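Local coordinates for protein oligogalacturonate-specific porin KdgM (Dickeya dadantii, PDB 4FQE) that forms a monomeric beta-barrel porin in the bacterial outer membrane that passes oligogalacturonides and is required for full virulence, at residues A[66-71]-A[76-81]; A[99-102]-A[106-109]; A[171-176]-A[205-210]. One frame throughout, in Å; residues are numbered along the deposited sequence. Where two conformers were deposited one is given.

Contact 1 of 3, residues A[66-71]-A[76-81]; sequences YVYKFN and IEPGFS. With C8E ((hydroxyethyloxy)tri(ethyloxy)octane), chain H.
Tyr68 has CG anti to its carbonyl carbon (chi1 -64°), which lays the ring back toward Pro78, while Glu77 runs extended with CG anti to the backbone N and passes Val67. The Tyr68 ring presents its edge to the proline, near its own plane, with CE2 3.8 Å from Pro78 CG, and the two side chains cross at about a right angle. On the opposite face of the sheet Val67 CG2 lies 3.9 Å from Glu77 CD. The carboxylate beyond is held elsewhere, by Tyr94, Arg26 and Arg96, a network that fits the pore side of the wall. Tyr68 and Ile76 form a hydrogen-bonded antiparallel pair: Tyr68 N reaches Ile76 O at 2.8 Å and Ile76 N reaches Tyr68 O at 3.0 Å. One step on, proline has no N-H to offer Tyr66 O, which instead receives the CA-H of Glu77 (CA to O 3.2 Å), and the returning Tyr66 N to Pro78 O bond is weak. Phe70 lies against Ile76, but Ile76 has two conformers and its closest approach is doubtful. A detergent head group curls over the side of Pro78 and Phe80; its O12 is 3.3 Å from Phe80 CD1. Carboxylate and arginines on one face, aromatic rings and detergent on the other: this is an antiparallel beta hairpin in the wall of an outer-membrane beta barrel.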
loop_
_atom_site.group_PDB
_atom_site.type_symbol
_atom_site.label_atom_id
_atom_site.label_comp_id
_atom_site.label_asym_id
_atom_site.label_seq_id
_atom_site.Cartn_x
_atom_site.Cartn_y
_atom_site.Cartn_z
ATOM N N TYR A 66 11.745 6.085 -6.458
ATOM C CA TYR A 66 13.121 5.847 -6.004
ATOM C C TYR A 66 13.099 5.852 -4.463
ATOM O O TYR A 66 12.558 6.774 -3.865
ATOM C CB TYR A 66 14.068 6.952 -6.511
ATOM C CG TYR A 66 15.035 6.552 -7.615
ATOM C CD1 TYR A 66 14.864 7.018 -8.938
ATOM C CD2 TYR A 66 16.114 5.701 -7.359
ATOM C CE1 TYR A 66 15.735 6.653 -9.964
ATOM C CE2 TYR A 66 16.976 5.305 -8.390
ATOM C CZ TYR A 66 16.793 5.800 -9.687
ATOM O OH TYR A 66 17.652 5.438 -10.702
ATOM N N VAL A 67 13.716 4.868 -3.816
ATOM C CA VAL A 67 13.961 4.990 -2.393
ATOM C C VAL A 67 15.397 5.450 -2.211
ATOM O O VAL A 67 16.325 4.778 -2.646
ATOM C CB VAL A 67 13.755 3.686 -1.604
ATOM C CG1 VAL A 67 14.068 3.947 -0.131
ATOM C CG2 VAL A 67 12.316 3.158 -1.723
ATOM N N TYR A 68 15.556 6.600 -1.575
ATOM C CA TYR A 68 16.879 7.184 -1.295
ATOM C C TYR A 68 17.185 6.993 0.189
ATOM O O TYR A 68 16.516 7.588 1.037
ATOM C CB TYR A 68 16.863 8.675 -1.654
ATOM C CG TYR A 68 16.646 8.958 -3.161
ATOM C CD1 TYR A 68 17.630 8.629 -4.108
ATOM C CD2 TYR A 68 15.469 9.563 -3.632
ATOM C CE1 TYR A 68 17.447 8.885 -5.460
ATOM C CE2 TYR A 68 15.277 9.823 -5.007
ATOM C CZ TYR A 68 16.270 9.492 -5.905
ATOM O OH TYR A 68 16.110 9.744 -7.251
ATOM N N LYS A 69 18.174 6.164 0.504
ATOM C CA LYS A 69 18.499 5.851 1.906
ATOM C C LYS A 69 19.627 6.736 2.392
ATOM O O LYS A 69 20.726 6.673 1.869
ATOM C CB LYS A 69 18.875 4.377 2.073
ATOM C CG LYS A 69 17.795 3.429 1.555
ATOM C CD LYS A 69 18.190 1.988 1.827
ATOM C CE LYS A 69 17.050 0.997 1.618
ATOM N NZ LYS A 69 15.893 1.285 2.494
ATOM N N PHE A 70 19.344 7.595 3.362
ATOM C CA PHE A 70 20.385 8.419 3.954
ATOM C C PHE A 70 21.347 7.585 4.768
ATOM O O PHE A 70 22.539 7.861 4.782
ATOM C CB PHE A 70 19.800 9.507 4.844
ATOM C CG PHE A 70 18.946 10.486 4.107
ATOM C CD1 PHE A 70 19.516 11.538 3.421
ATOM C CD2 PHE A 70 17.559 10.364 4.121
ATOM C CE1 PHE A 70 18.728 12.444 2.735
ATOM C CE2 PHE A 70 16.762 11.271 3.445
ATOM C CZ PHE A 70 17.348 12.317 2.756
ATOM N N ASN A 71 20.794 6.606 5.473
ATOM C CA ASN A 71 21.537 5.693 6.347
ATOM C C ASN A 71 20.602 4.558 6.730
ATOM O O ASN A 71 19.513 4.473 6.183
ATOM C CB ASN A 71 22.057 6.436 7.577
ATOM C CG ASN A 71 20.966 7.200 8.299
ATOM O OD1 ASN A 71 19.859 6.676 8.547
ATOM N ND2 ASN A 71 21.274 8.443 8.657
ATOM N N ILE A 76 13.906 8.426 2.236
ATOM C CA ILE A 76 12.837 9.183 1.611
ATOM C C ILE A 76 12.590 8.623 0.213
ATOM O O ILE A 76 13.549 8.268 -0.496
ATOM C CB ILE A 76 13.159 10.679 1.529
ATOM C CG1 ILE A 76 14.484 10.899 0.802
ATOM C CG2 ILE A 76 13.199 11.268 2.929
ATOM C CD1 ILE A 76 14.765 12.346 0.529
ATOM N N GLU A 77 11.299 8.523 -0.150
ATOM C CA GLU A 77 10.823 7.897 -1.400
ATOM C C GLU A 77 9.847 8.805 -2.150
ATOM O O GLU A 77 8.679 8.856 -1.802
ATOM C CB GLU A 77 10.134 6.555 -1.100
ATOM C CG GLU A 77 9.531 5.854 -2.333
ATOM C CD GLU A 77 8.696 4.630 -1.969
ATOM O OE1 GLU A 77 8.116 4.018 -2.877
ATOM O OE2 GLU A 77 8.593 4.269 -0.785
ATOM N N PRO A 78 10.322 9.542 -3.175
ATOM C CA PRO A 78 9.392 10.276 -4.020
ATOM C C PRO A 78 8.813 9.303 -5.023
ATOM O O PRO A 78 9.491 8.358 -5.409
ATOM C CB PRO A 78 10.266 11.317 -4.709
ATOM C CG PRO A 78 11.647 10.778 -4.647
ATOM C CD PRO A 78 11.714 9.964 -3.396
ATOM N N GLY A 79 7.569 9.497 -5.415
ATOM C CA GLY A 79 6.943 8.535 -6.295
ATOM C C GLY A 79 5.977 9.237 -7.187
ATOM O O GLY A 79 5.507 10.309 -6.871
ATOM N N PHE A 80 5.689 8.574 -8.292
ATOM C CA PHE A 80 4.831 9.049 -9.367
ATOM C C PHE A 80 3.845 7.926 -9.643
ATOM O O PHE A 80 4.266 6.805 -9.842
ATOM C CB PHE A 80 5.688 9.266 -10.614
ATOM C CG PHE A 80 4.904 9.649 -11.825
ATOM C CD1 PHE A 80 4.556 10.962 -12.055
ATOM C CD2 PHE A 80 4.501 8.686 -12.737
ATOM C CE1 PHE A 80 3.827 11.302 -13.182
ATOM C CE2 PHE A 80 3.764 9.024 -13.864
ATOM C CZ PHE A 80 3.421 10.342 -14.064
ATOM N N SER A 81 2.554 8.231 -9.716
ATOM C CA SER A 81 1.554 7.214 -10.087
ATOM C C SER A 81 0.416 7.799 -10.910
ATOM O O SER A 81 0.041 8.959 -10.757
ATOM C CB SER A 81 1.001 6.481 -8.887
ATOM O OG SER A 81 0.432 7.332 -7.918
HETATM C C1 C8E H . 3.719 14.785 -3.221
HETATM C C2 C8E H . 4.423 15.855 -4.015
HETATM C C3 C8E H . 5.906 15.819 -3.682
HETATM C C4 C8E H . 6.536 14.489 -4.073
HETATM C C5 C8E H . 7.487 14.622 -5.246
HETATM C C6 C8E H . 6.703 14.586 -6.548
HETATM C C7 C8E H . 6.831 13.248 -7.259
HETATM C C8 C8E H . 6.308 13.334 -8.692
HETATM O O9 C8E H . 7.376 13.656 -9.587
HETATM C C10 C8E H . 6.959 13.806 -10.949
HETATM C C11 C8E H . 8.040 13.250 -11.877
HETATM O O12 C8E H . 7.714 11.944 -12.350
HETATM C C13 C8E H . 8.837 11.158 -12.765
HETATM C C14 C8E H . 9.408 10.370 -11.583
HETATM O O15 C8E H . 9.579 8.975 -11.876
HETATM C C16 C8E H . 10.786 8.381 -11.363
HETATM C C17 C8E H . 10.691 8.014 -9.887
HETATM O O18 C8E H . 11.196 9.084 -9.078
HETATM C C19 C8E H . 10.190 9.783 -8.348
HETATM C C20 C8E H . 10.339 11.287 -8.532
HETATM O O21 C8E H . 9.079 11.888 -8.846
#

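Contact 2 of 3, residues A[99-102]-A[106-109]; sequences ANVT and SVAL
Ala99 and Val107 carry the tight half of this contact. They are an antiparallel hydrogen-bonded pair, with Ala99 N 2.9 Å from Val107 O and Val107 N 3.0 Å from Ala99 O. On the face that carries Ala99 and Val107 the methyl groups close up. Val107 CG2 sits between its own backbone N and carbonyl carbon, a position that turns this branch across to the partner strand, 3.9 Å from Ala99 CB and 3.6 Å from Ala99 O. Val101 adds a lighter touch, since its CG2 stays 4.1 Å from Val107 CG2. The segments are the facing ends of the beta hairpin made by strands 90-100 and 105-116, neighbours in the closed antiparallel barrel. At the end of 99-102, Thr102 OG1 accepts a hydrogen bond from Asp104 N, an ST turn within the hairpin loop. The opposite face of the hairpin is looser. Asn100 and Ser106 form a non-hydrogen-bonded pair, and between their side chains the sole close approach is Asn100 OD1 to Ser106 CB, at 3.6 Å. The amide nitrogen of Asn100 turns the other way across the sheet, toward the neighbouring strand 74-85, and donates to Ser72 O, while the Ser106 side chain touches Asp139 on strand 131-142. Val101, beyond the last bridge, lies on the surface of the protein where the strand has given way to loop.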
loop_
_atom_site.group_PDB
_atom_site.type_symbol
_atom_site.label_atom_id
_atom_site.label_comp_id
_atom_site.label_asym_id
_atom_site.label_seq_id
_atom_site.Cartn_x
_atom_site.Cartn_y
_atom_site.Cartn_z
ATOM N N ALA A 99 11.385 5.699 8.905
ATOM C CA ALA A 99 12.385 5.577 9.973
ATOM C C ALA A 99 12.366 4.166 10.548
ATOM O O ALA A 99 11.341 3.735 11.046
ATOM C CB ALA A 99 12.110 6.590 11.075
ATOM N N ASN A 100 13.471 3.444 10.423
ATOM C CA ASN A 100 13.658 2.204 11.177
ATOM C C ASN A 100 14.039 2.472 12.621
ATOM O O ASN A 100 15.198 2.763 12.938
ATOM C CB ASN A 100 14.681 1.307 10.507
ATOM C CG ASN A 100 14.312 1.009 9.089
ATOM O OD1 ASN A 100 13.200 0.574 8.816
ATOM N ND2 ASN A 100 15.224 1.267 8.165
ATOM N N VAL A 101 13.044 2.395 13.499
ATOM C CA VAL A 101 13.253 2.638 14.940
ATOM C C VAL A 101 14.139 1.548 15.547
ATOM O O VAL A 101 15.099 1.837 16.277
ATOM C CB VAL A 101 11.903 2.693 15.703
ATOM C CG1 VAL A 101 12.122 2.989 17.187
ATOM C CG2 VAL A 101 10.982 3.725 15.063
ATOM N N THR A 102 13.800 0.296 15.261
ATOM C CA THR A 102 14.658 -0.836 15.569
ATOM C C THR A 102 14.714 -1.729 14.321
ATOM O O THR A 102 14.086 -1.434 13.307
ATOM C CB THR A 102 14.089 -1.682 16.722
ATOM O OG1 THR A 102 12.937 -2.386 16.249
ATOM C CG2 THR A 102 13.706 -0.804 17.924
ATOM N N SER A 106 9.300 -0.351 12.279
ATOM C CA SER A 106 9.439 0.803 11.392
ATOM C C SER A 106 8.205 1.684 11.391
ATOM O O SER A 106 7.088 1.236 11.678
ATOM C CB SER A 106 9.822 0.391 9.969
ATOM O OG SER A 106 8.944 -0.588 9.468
ATOM N N VAL A 107 8.420 2.958 11.068
ATOM C CA VAL A 107 7.339 3.924 10.962
ATOM C C VAL A 107 7.486 4.686 9.665
ATOM O O VAL A 107 8.590 4.966 9.238
ATOM C CB VAL A 107 7.272 4.858 12.183
ATOM C CG1 VAL A 107 6.999 4.036 13.465
ATOM C CG2 VAL A 107 8.542 5.653 12.357
ATOM N N ALA A 108 6.383 4.972 8.995
ATOM C CA ALA A 108 6.461 5.773 7.749
ATOM C C ALA A 108 5.359 6.798 7.722
ATOM O O ALA A 108 4.342 6.656 8.400
ATOM C CB ALA A 108 6.435 4.875 6.516
ATOM N N LEU A 109 5.573 7.852 6.956
ATOM C CA LEU A 109 4.565 8.837 6.706
ATOM C C LEU A 109 4.620 9.156 5.207
ATOM O O LEU A 109 5.702 9.320 4.628
ATOM C CB LEU A 109 4.778 10.079 7.568
ATOM C CG LEU A 109 3.687 11.154 7.497
ATOM C CD1 LEU A 109 2.378 10.637 8.057
ATOM C CD2 LEU A 109 4.098 12.437 8.208
#

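Contact 3 of 3, residues A[171-176]-A[205-210]; sequences DITHNV and QTRYRV. With C8E ((hydroxyethyloxy)tri(ethyloxy)octane), chain I.
The lumen wall of the porin, where arginines gather, is the site at which Asn175 and Arg207 meet across an intervening strand, 186-195. The axes of the two short segments come within 9.1 Å, their N-to-C directions 39° apart, too far for backbone pairing, so side chains span the gap. Arg207 starts with CG anti to its backbone N and bends at chi3, which brings NH2 to Asn175 OD1 at 3.0 Å. The oxygen lies close to the guanidinium plane, but the donor stands above the carbonyl plane of Asn175, 69° out of it, away from the usual lone-pair direction. A water completes the link: it donates to Asn175 OD1 at 2.6 Å and to Arg207 O, and accepts from Arg207 NE. Thr173 CG2 rests 3.7 Å from Arg207 NH2. Arg209 NH2 sits over the centre of the Arg207 guanidinium, 3.4 Å above its plane, while salt bridges to Glu8 and Glu191 hold Arg209; Glu191 also takes the N-H of Asn175 ND2. The NH2 bond and the water on NE together restrain the guanidinium through neutral oxygens, so Arg207 probably keeps much of its positive field, consistent with a pore for polyanionic oligogalacturonides.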
loop_
_atom_site.group_PDB
_atom_site.type_symbol
_atom_site.label_atom_id
_atom_site.label_comp_id
_atom_site.label_asym_id
_atom_site.label_seq_id
_atom_site.Cartn_x
_atom_site.Cartn_y
_atom_site.Cartn_z
ATOM N N ASP A 171 -11.995 12.204 5.715
ATOM C CA ASP A 171 -12.217 10.816 6.150
ATOM C C ASP A 171 -11.006 10.274 6.865
ATOM O O ASP A 171 -9.871 10.527 6.464
ATOM C CB ASP A 171 -12.504 9.891 4.968
ATOM C CG ASP A 171 -13.905 10.071 4.402
ATOM O OD1 ASP A 171 -14.772 10.716 5.059
ATOM O OD2 ASP A 171 -14.129 9.561 3.281
ATOM N N ILE A 172 -11.250 9.503 7.916
ATOM C CA ILE A 172 -10.171 8.813 8.585
ATOM C C ILE A 172 -10.371 7.304 8.457
ATOM O O ILE A 172 -11.479 6.785 8.625
ATOM C CB ILE A 172 -10.030 9.263 10.056
ATOM C CG1 ILE A 172 -9.447 10.681 10.103
ATOM C CG2 ILE A 172 -9.111 8.330 10.823
ATOM C CD1 ILE A 172 -9.544 11.320 11.466
ATOM N N THR A 173 -9.277 6.615 8.178
ATOM C CA THR A 173 -9.261 5.169 8.049
ATOM C C THR A 173 -8.249 4.607 9.021
ATOM O O THR A 173 -7.125 5.105 9.123
ATOM C CB THR A 173 -8.886 4.742 6.618
ATOM O OG1 THR A 173 -9.926 5.161 5.743
ATOM C CG2 THR A 173 -8.756 3.234 6.505
ATOM N N HIS A 174 -8.664 3.571 9.730
ATOM C CA HIS A 174 -7.787 2.776 10.581
ATOM C C HIS A 174 -7.699 1.389 10.008
ATOM O O HIS A 174 -8.735 0.749 9.720
ATOM C CB HIS A 174 -8.353 2.696 11.971
ATOM C CG HIS A 174 -8.493 4.029 12.680
ATOM N ND1 HIS A 174 -7.474 4.602 13.345
ATOM C CD2 HIS A 174 -9.599 4.851 12.872
ATOM C CE1 HIS A 174 -7.889 5.771 13.892
ATOM N NE2 HIS A 174 -9.194 5.917 13.608
ATOM N N ASN A 175 -6.491 0.903 9.799
ATOM C CA ASN A 175 -6.312 -0.413 9.230
ATOM C C ASN A 175 -5.266 -1.228 9.970
ATOM O O ASN A 175 -4.212 -0.690 10.382
ATOM C CB ASN A 175 -5.956 -0.290 7.743
ATOM C CG ASN A 175 -6.222 -1.565 6.974
ATOM O OD1 ASN A 175 -7.375 -1.921 6.723
ATOM N ND2 ASN A 175 -5.157 -2.190 6.491
ATOM N N VAL A 176 -5.586 -2.506 10.192
ATOM C CA VAL A 176 -4.642 -3.471 10.748
ATOM C C VAL A 176 -4.400 -4.636 9.786
ATOM O O VAL A 176 -5.333 -5.283 9.309
ATOM C CB VAL A 176 -5.164 -4.023 12.078
ATOM C CG1 VAL A 176 -4.145 -4.963 12.689
ATOM C CG2 VAL A 176 -5.516 -2.888 13.032
ATOM N N GLN A 205 -18.219 1.652 8.698
ATOM C CA GLN A 205 -18.186 0.284 8.157
ATOM C C GLN A 205 -16.823 -0.411 8.209
ATOM O O GLN A 205 -15.791 0.232 8.328
ATOM C CB GLN A 205 -18.715 0.278 6.723
ATOM C CG GLN A 205 -20.196 0.604 6.661
ATOM C CD GLN A 205 -20.888 -0.049 5.489
ATOM O OE1 GLN A 205 -20.454 0.096 4.338
ATOM N NE2 GLN A 205 -21.976 -0.778 5.769
ATOM N N THR A 206 -16.849 -1.740 8.141
ATOM C CA THR A 206 -15.643 -2.541 8.190
ATOM C C THR A 206 -15.287 -3.071 6.803
ATOM O O THR A 206 -16.159 -3.574 6.048
ATOM C CB THR A 206 -15.792 -3.736 9.168
ATOM O OG1 THR A 206 -16.263 -3.269 10.447
ATOM C CG2 THR A 206 -14.464 -4.476 9.358
ATOM N N ARG A 207 -13.996 -2.981 6.523
ATOM C CA ARG A 207 -13.393 -3.382 5.261
ATOM C C ARG A 207 -12.458 -4.534 5.557
ATOM O O ARG A 207 -11.533 -4.410 6.376
ATOM C CB ARG A 207 -12.605 -2.199 4.668
ATOM C CG ARG A 207 -11.867 -2.540 3.384
ATOM C CD ARG A 207 -11.044 -1.356 2.904
ATOM N NE ARG A 207 -9.873 -1.143 3.765
ATOM C CZ ARG A 207 -9.182 -0.007 3.827
ATOM N NH1 ARG A 207 -9.546 1.044 3.107
ATOM N NH2 ARG A 207 -8.134 0.088 4.626
ATOM N N TYR A 208 -12.704 -5.642 4.883
ATOM C CA TYR A 208 -11.943 -6.868 5.082
ATOM C C TYR A 208 -11.189 -7.188 3.813
ATOM O O TYR A 208 -11.750 -7.095 2.727
ATOM C CB TYR A 208 -12.886 -8.051 5.339
ATOM C CG TYR A 208 -13.730 -7.954 6.581
ATOM C CD1 TYR A 208 -15.057 -7.543 6.504
ATOM C CD2 TYR A 208 -13.228 -8.325 7.824
ATOM C CE1 TYR A 208 -15.862 -7.488 7.624
ATOM C CE2 TYR A 208 -14.031 -8.259 8.967
ATOM C CZ TYR A 208 -15.344 -7.824 8.850
ATOM O OH TYR A 208 -16.165 -7.746 9.961
ATOM N N ARG A 209 -9.917 -7.535 3.965
ATOM C CA ARG A 209 -9.084 -7.992 2.873
ATOM C C ARG A 209 -8.385 -9.283 3.229
ATOM O O ARG A 209 -7.901 -9.461 4.351
ATOM C CB ARG A 209 -8.009 -6.954 2.542
ATOM C CG ARG A 209 -8.545 -5.627 2.023
ATOM C CD ARG A 209 -7.543 -4.514 2.144
ATOM N NE ARG A 209 -7.967 -3.273 1.484
ATOM C CZ ARG A 209 -7.305 -2.114 1.552
ATOM N NH1 ARG A 209 -6.208 -1.986 2.288
ATOM N NH2 ARG A 209 -7.745 -1.050 0.879
ATOM N N VAL A 210 -8.316 -10.177 2.248
ATOM C CA VAL A 210 -7.409 -11.295 2.327
ATOM C C VAL A 210 -6.604 -11.312 1.038
ATOM O O VAL A 210 -7.107 -10.997 -0.048
ATOM C CB VAL A 210 -8.160 -12.630 2.505
ATOM C CG1 VAL A 210 -8.755 -12.667 3.895
ATOM C CG2 VAL A 210 -9.208 -12.825 1.379
HETATM C C1 C8E I . 3.925 -2.595 17.488
HETATM C C2 C8E I . 2.795 -1.713 16.989
HETATM C C3 C8E I . 2.108 -2.255 15.730
HETATM C C4 C8E I . 0.871 -3.099 16.052
HETATM C C5 C8E I . -0.434 -2.305 16.075
HETATM C C6 C8E I . -1.636 -3.183 15.721
HETATM C C7 C8E I . -2.884 -2.891 16.549
HETATM C C8 C8E I . -3.315 -1.437 16.401
HETATM O O9 C8E I . -4.724 -1.298 16.611
HETATM C C10 C8E I . -5.192 0.048 16.492
HETATM C C11 C8E I . -6.293 0.051 15.447
HETATM O O12 C8E I . -7.388 0.846 15.886
HETATM C C13 C8E I . -8.575 0.469 15.197
HETATM C C14 C8E I . -9.712 1.353 15.665
HETATM O O15 C8E I . -10.935 0.847 15.116
HETATM C C16 C8E I . -11.807 1.900 14.726
HETATM C C17 C8E I . -13.081 1.836 15.543
HETATM O O18 C8E I . -14.104 2.516 14.810
HETATM C C19 C8E I . -15.368 2.443 15.474
HETATM C C20 C8E I . -16.139 1.239 14.949
HETATM O O21 C8E I . -17.021 1.628 13.887
HETATM O O HOH W 1 -8.933 -3.459 5.258
#

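All three contacts lie in one twelve-stranded antiparallel barrel and follow one another along the chain without interlocking. Contacts 1 and 2 lie in the hairpins 57-69/74-85 and 90-100/105-116. Their facing strands, 74-85 and 90-100, are neighbours in the sheet, and the contact centres are 14 Å apart with nearest atoms about 6 Å apart. Contact 3 lies across the barrel from contact 1, centres 26 Å apart, and 22 Å from contact 2. It links strands 171-180 and 205-215, which are second neighbours, near the strand starts that follow unmodelled loops. The first two therefore join adjacent strands at short turns, whereas the third works through side chains inside the channel.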